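Local coordinates for 3-hydroxyacyl-thioester dehydratase Z (Mycobacterium tuberculosis, PDB 2C2I), which probably catalyses the reversible hydration of (2E)-enoyl-CoA to (3R)-3-hydroxyacyl-CoA in fatty acid metabolism, acting as a homodimer, at residues Gly90-Arg95 with Val142-Val147; Thr59-Phe64 with Ala98-Gly103. All blocks are in the same frame, centred on the assembly; numbering follows the deposited sequence.

Overall arrangement
From the N terminus the chain first reaches Thr59-Phe64, the run into helix 63-68, then passes helix 70-75 to strand 86-95, which carries Gly90-Arg95. Contact 2 closes this loop when Ala98-Gly103, just beyond the strand, returns to Thr59-Phe64. Contact 1 closes a second loop, of strands 105-119 and 122-133, as Val142-Val147 pairs with Gly90-Arg95. The segments alternate along the chain, so the two loops cross. Their centres are about 19 Å apart: contact 1 joins two neighbouring strands of the antiparallel sheet, contact 2 ties the approach to the helix to the loop that joins strands 86-95 and 105-119 of that sheet, and both reach the second subunit.

Contact 1 (Gly90-Arg95 with Val142-Val147); sequences GLNKVR and VAESIV
The amide of Asn-92 meets the carboxylate of Glu-144 with the two planes almost perpendicular, 83° apart. ND2 of Asn-92 donates to OE2 of Glu-144 at 2.8 Å; the acceptor lies in the amide plane, and OE2 receives the bond on its anti lone pair, away from OE1. The extended chain of Glu-144, with CG anti to the backbone N (chi1 -176°), carries the carboxylate to this amide. Asn-92 OD1 meets CD1 of Ile-146 at 3.5 Å and accepts a hydrogen bond from Arg-95 NH2 of the second subunit. An amide suits a place that must donate on one end and accept on the other. One face of the Arg-95 guanidinium is covered by CE of Lys-93, which sits over its centre, 3.6 Å above the plane. Its NH1 is held by Val-94 O and its NH2 by OD1 of Asn-92 of the second subunit, so that bond occurs twice across the interface.

The backbones are antiparallel. Asn-92 is the extra residue of a beta bulge: both Asn-92 and Lys-93 face Glu-144, whose O takes the N-H of Asn-92 at 2.8 Å and whose N gives to Lys-93 O at 2.9 Å. The N of Lys-93 is buried here without a partner. Beyond the bulge, Arg-95 and Val-142 exchange two backbone bonds; before it, Ile-146 N reaches Gly-90 O. At the backbone angles of Gly-90 a CB would collide with the preceding carbonyl O, hence glycine.

On the other face Leu-91 CD2 touches Ser-145 CB at 3.6 Å and Val-94 CG2 meets Ala-143 CB. Small Ala-143 and Ser-145 suit a face where Leu-70 of helix 70-75 packs on both; Leu-67 of helix 63-68 covers Leu-91, Val-94 and Ala-143. Such a sheet, packed on helices and continued antiparallel from Gly90-Arg95 into the second subunit, is characteristic of the hotdog fold.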
loop_
_atom_site.group_PDB
_atom_site.type_symbol
_atom_site.label_atom_id
_atom_site.label_comp_id
_atom_site.label_asym_id
_atom_site.label_seq_id
_atom_site.Cartn_x
_atom_site.Cartn_y
_atom_site.Cartn_z
ATOM N N GLY A 90 -8.199 3.430 4.789
ATOM C CA GLY A 90 -6.962 3.175 5.515
ATOM C C GLY A 90 -6.779 1.723 5.892
ATOM O O GLY A 90 -7.412 0.854 5.326
ATOM N N LEU A 91 -5.864 1.483 6.832
ATOM C CA LEU A 91 -5.477 0.129 7.259
ATOM C C LEU A 91 -5.277 0.198 8.763
ATOM O O LEU A 91 -4.821 1.213 9.274
ATOM C CB LEU A 91 -4.136 -0.259 6.618
ATOM C CG LEU A 91 -4.144 -0.169 5.079
ATOM C CD1 LEU A 91 -2.769 0.078 4.564
ATOM C CD2 LEU A 91 -4.780 -1.440 4.507
ATOM N N ASN A 92 -5.602 -0.879 9.468
ATOM C CA ASN A 92 -5.319 -0.939 10.893
ATOM C C ASN A 92 -4.032 -1.694 11.206
ATOM O O ASN A 92 -3.357 -1.390 12.188
ATOM C CB ASN A 92 -6.500 -1.552 11.627
ATOM C CG ASN A 92 -7.728 -0.638 11.589
ATOM O OD1 ASN A 92 -7.586 0.594 11.515
ATOM N ND2 ASN A 92 -8.917 -1.229 11.603
ATOM N N LYS A 93 -3.697 -2.667 10.367
ATOM C CA LYS A 93 -2.436 -3.433 10.539
ATOM C C LYS A 93 -2.161 -4.203 9.270
ATOM O O LYS A 93 -3.094 -4.684 8.616
ATOM C CB LYS A 93 -2.547 -4.429 11.689
ATOM C CG LYS A 93 -1.197 -4.991 12.150
ATOM C CD LYS A 93 -1.383 -5.938 13.325
ATOM C CE LYS A 93 -0.067 -6.657 13.617
ATOM N NZ LYS A 93 -0.155 -7.484 14.853
ATOM N N VAL A 94 -0.882 -4.316 8.914
ATOM C CA VAL A 94 -0.490 -5.118 7.746
ATOM C C VAL A 94 0.851 -5.763 8.090
ATOM O O VAL A 94 1.739 -5.090 8.616
ATOM C CB VAL A 94 -0.270 -4.252 6.449
ATOM C CG1 VAL A 94 0.229 -5.143 5.329
ATOM C CG2 VAL A 94 -1.587 -3.449 6.018
ATOM N N ARG A 95 0.996 -7.042 7.745
ATOM C CA ARG A 95 2.275 -7.726 7.901
ATOM C C ARG A 95 2.526 -8.516 6.625
ATOM O O ARG A 95 1.586 -8.826 5.874
ATOM C CB ARG A 95 2.279 -8.625 9.150
ATOM C CG ARG A 95 2.183 -7.893 10.501
ATOM C CD ARG A 95 3.418 -7.082 10.790
ATOM N NE ARG A 95 3.441 -6.458 12.100
ATOM C CZ ARG A 95 3.038 -5.208 12.371
ATOM N NH1 ARG A 95 2.488 -4.425 11.438
ATOM N NH2 ARG A 95 3.169 -4.756 13.602
ATOM N N VAL A 142 -0.999 -10.255 5.583
ATOM C CA VAL A 142 -2.144 -10.301 6.487
ATOM C C VAL A 142 -2.484 -8.834 6.749
ATOM O O VAL A 142 -1.659 -8.089 7.270
ATOM C CB VAL A 142 -1.859 -11.015 7.821
ATOM C CG1 VAL A 142 -3.143 -11.100 8.676
ATOM C CG2 VAL A 142 -1.263 -12.423 7.607
ATOM N N ALA A 143 -3.705 -8.430 6.404
ATOM C CA ALA A 143 -4.077 -7.008 6.458
ATOM C C ALA A 143 -5.460 -6.837 7.035
ATOM O O ALA A 143 -6.339 -7.637 6.768
ATOM C CB ALA A 143 -4.053 -6.396 5.062
ATOM N N GLU A 144 -5.637 -5.796 7.824
ATOM C CA GLU A 144 -6.987 -5.343 8.128
ATOM C C GLU A 144 -7.147 -3.954 7.496
ATOM O O GLU A 144 -6.387 -3.036 7.820
ATOM C CB GLU A 144 -7.196 -5.283 9.632
ATOM C CG GLU A 144 -8.639 -4.916 10.004
ATOM C CD GLU A 144 -8.837 -4.981 11.492
ATOM O OE1 GLU A 144 -8.743 -6.095 12.041
ATOM O OE2 GLU A 144 -9.020 -3.936 12.131
ATOM N N SER A 145 -8.116 -3.831 6.583
ATOM C CA SER A 145 -8.259 -2.642 5.724
ATOM C C SER A 145 -9.653 -2.038 5.912
ATOM O O SER A 145 -10.546 -2.685 6.458
ATOM C CB SER A 145 -8.040 -2.985 4.252
ATOM O OG SER A 145 -9.003 -3.925 3.772
ATOM N N ILE A 146 -9.810 -0.795 5.471
ATOM C CA ILE A 146 -11.070 -0.088 5.625
ATOM C C ILE A 146 -11.431 0.468 4.258
ATOM O O ILE A 146 -10.643 1.193 3.623
ATOM C CB ILE A 146 -10.999 1.024 6.692
ATOM C CG1 ILE A 146 -10.447 0.436 8.011
ATOM C CG2 ILE A 146 -12.377 1.638 6.904
ATOM C CD1 ILE A 146 -9.967 1.463 9.034
ATOM N N VAL A 147 -12.628 0.108 3.817
ATOM C CA VAL A 147 -13.139 0.518 2.522
ATOM C C VAL A 147 -14.407 1.311 2.756
ATOM O O VAL A 147 -15.325 0.810 3.415
ATOM C CB VAL A 147 -13.471 -0.712 1.647
ATOM C CG1 VAL A 147 -14.032 -0.287 0.294
ATOM C CG2 VAL A 147 -12.213 -1.620 1.465
#

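Contact 2 (Thr59-Phe64 with Ala98-Gly103); sequences TIAHGF and APVPVG
The substrate pocket of this MaoC-like hotdog enzyme, as inferred by similarity, draws on both segments: Ile-60, Ala-61, His-62 and Gly-63 from one, Ala-98 and Pro-99 from the other. They are joined by a short backbone bridge, with Ile-60 opposite Pro-101. Val-102 N gives an almost perfectly straight bond (179°) to Thr-59 O at 2.9 Å, and Ala-61 N gives one to Val-100 O at 2.8 Å, lying in the carbonyl plane. Pro-101 between them has no N-H to offer and its CB points away from Thr59-Phe64, so proline fits a place where the neighbours do the bonding. A water carries the pairing one step further, donating to Ala-61 O and accepting from Val-100 N, each at 2.9 Å.

The side chains pack around this bridge. Thr-59 and Val-102 cross at a slant, OG1 of Thr-59 only 3.2 Å from CG2 of Val-102, a tight fit. OG1 sits between the backbone N and the carbonyl carbon (chi1 46°) and is hydrogen-bonded to OE1 of Gln-28, so the one hydroxyl both bonds Gln-28 and lies against Val-102. Ile-60 sets CD1 and CG2 against CB of Pro-99, each at 3.9 Å. Ala-61 CB lies 4.0 Å from Val-100 CB, where a single methyl lets the chains stay close.

The carbonyl of Ile-60 is also hydrogen-bonded to ND1 of His-45, by similarity important for catalysis, and may help position that ring. His-62, stacked on His-45, is the N-cap of helix 63-68. Helix 28-38 backs Val-102 and His-62, Thr-66 of helix 63-68 touches Ala-61 and Val-100, and Ile-87 of the second subunit packs on Ile-60; Ala98-Gly103 itself links strand 86-95 to strand 105-119.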
loop_
_atom_site.group_PDB
_atom_site.type_symbol
_atom_site.label_atom_id
_atom_site.label_comp_id
_atom_site.label_asym_id
_atom_site.label_seq_id
_atom_site.Cartn_x
_atom_site.Cartn_y
_atom_site.Cartn_z
ATOM N N THR A 59 13.973 -12.156 -8.037
ATOM C CA THR A 59 13.285 -10.903 -7.712
ATOM C C THR A 59 12.031 -11.221 -6.900
ATOM O O THR A 59 11.394 -12.264 -7.124
ATOM C CB THR A 59 12.913 -10.073 -8.960
ATOM O OG1 THR A 59 12.316 -10.899 -9.969
ATOM C CG2 THR A 59 14.164 -9.373 -9.547
ATOM N N ILE A 60 11.684 -10.329 -5.971
ATOM C CA ILE A 60 10.444 -10.461 -5.185
ATOM C C ILE A 60 9.550 -9.228 -5.406
ATOM O O ILE A 60 10.048 -8.141 -5.746
ATOM C CB ILE A 60 10.737 -10.714 -3.656
ATOM C CG1 ILE A 60 11.453 -9.530 -2.986
ATOM C CG2 ILE A 60 11.526 -12.003 -3.425
ATOM C CD1 ILE A 60 11.605 -9.679 -1.487
ATOM N N ALA A 61 8.237 -9.387 -5.234
ATOM C CA ALA A 61 7.305 -8.270 -5.362
ATOM C C ALA A 61 7.557 -7.227 -4.266
ATOM O O ALA A 61 8.065 -7.532 -3.211
ATOM C CB ALA A 61 5.848 -8.772 -5.266
ATOM N N HIS A 62 7.155 -5.991 -4.531
ATOM C CA HIS A 62 7.101 -4.970 -3.487
ATOM C C HIS A 62 5.980 -5.377 -2.530
ATOM O O HIS A 62 4.906 -5.745 -2.987
ATOM C CB HIS A 62 6.700 -3.617 -4.081
ATOM C CG HIS A 62 7.629 -3.089 -5.129
ATOM N ND1 HIS A 62 7.666 -3.585 -6.416
ATOM C CD2 HIS A 62 8.492 -2.041 -5.103
ATOM C CE1 HIS A 62 8.551 -2.901 -7.122
ATOM N NE2 HIS A 62 9.073 -1.964 -6.346
ATOM N N GLY A 63 6.225 -5.339 -1.229
ATOM C CA GLY A 63 5.127 -5.526 -0.250
ATOM C C GLY A 63 3.978 -4.558 -0.500
ATOM O O GLY A 63 2.784 -4.926 -0.336
ATOM N N PHE A 64 4.298 -3.339 -0.930
ATOM C CA PHE A 64 3.238 -2.362 -1.151
ATOM C C PHE A 64 2.396 -2.779 -2.337
ATOM O O PHE A 64 1.242 -2.389 -2.431
ATOM C CB PHE A 64 3.780 -0.939 -1.346
ATOM C CG PHE A 64 4.102 -0.213 -0.062
ATOM C CD1 PHE A 64 3.130 -0.047 0.948
ATOM C CD2 PHE A 64 5.370 0.325 0.133
ATOM C CE1 PHE A 64 3.440 0.652 2.113
ATOM C CE2 PHE A 64 5.678 1.056 1.305
ATOM C CZ PHE A 64 4.734 1.202 2.297
ATOM N N ALA A 98 5.925 -13.627 4.424
ATOM C CA ALA A 98 6.769 -14.281 3.412
ATOM C C ALA A 98 6.862 -13.427 2.149
ATOM O O ALA A 98 5.864 -12.868 1.703
ATOM C CB ALA A 98 6.199 -15.626 3.060
ATOM N N PRO A 99 8.058 -13.361 1.541
ATOM C CA PRO A 99 8.189 -12.675 0.253
ATOM C C PRO A 99 7.410 -13.367 -0.880
ATOM O O PRO A 99 7.052 -14.540 -0.782
ATOM C CB PRO A 99 9.706 -12.718 -0.033
ATOM C CG PRO A 99 10.344 -12.983 1.278
ATOM C CD PRO A 99 9.356 -13.867 2.029
ATOM N N VAL A 100 7.121 -12.617 -1.931
ATOM C CA VAL A 100 6.426 -13.154 -3.073
ATOM C C VAL A 100 7.461 -13.200 -4.194
ATOM O O VAL A 100 7.770 -12.157 -4.784
ATOM C CB VAL A 100 5.229 -12.265 -3.469
ATOM C CG1 VAL A 100 4.508 -12.818 -4.704
ATOM C CG2 VAL A 100 4.251 -12.113 -2.283
ATOM N N PRO A 101 8.022 -14.396 -4.475
ATOM C CA PRO A 101 8.896 -14.457 -5.650
ATOM C C PRO A 101 8.127 -14.048 -6.889
ATOM O O PRO A 101 6.965 -14.416 -7.036
ATOM C CB PRO A 101 9.268 -15.953 -5.723
ATOM C CG PRO A 101 9.144 -16.427 -4.317
ATOM C CD PRO A 101 7.939 -15.702 -3.791
ATOM N N VAL A 102 8.755 -13.281 -7.776
ATOM C CA VAL A 102 8.153 -12.961 -9.060
ATOM C C VAL A 102 7.869 -14.280 -9.794
ATOM O O VAL A 102 8.637 -15.222 -9.656
ATOM C CB VAL A 102 9.062 -12.035 -9.904
ATOM C CG1 VAL A 102 8.479 -11.851 -11.285
ATOM C CG2 VAL A 102 9.213 -10.668 -9.239
ATOM N N GLY A 103 6.764 -14.333 -10.534
ATOM C CA GLY A 103 6.296 -15.566 -11.187
ATOM C C GLY A 103 5.397 -16.444 -10.341
ATOM O O GLY A 103 4.761 -17.354 -10.867
HETATM O O HOH W 1 7.781 -9.830 -1.535
#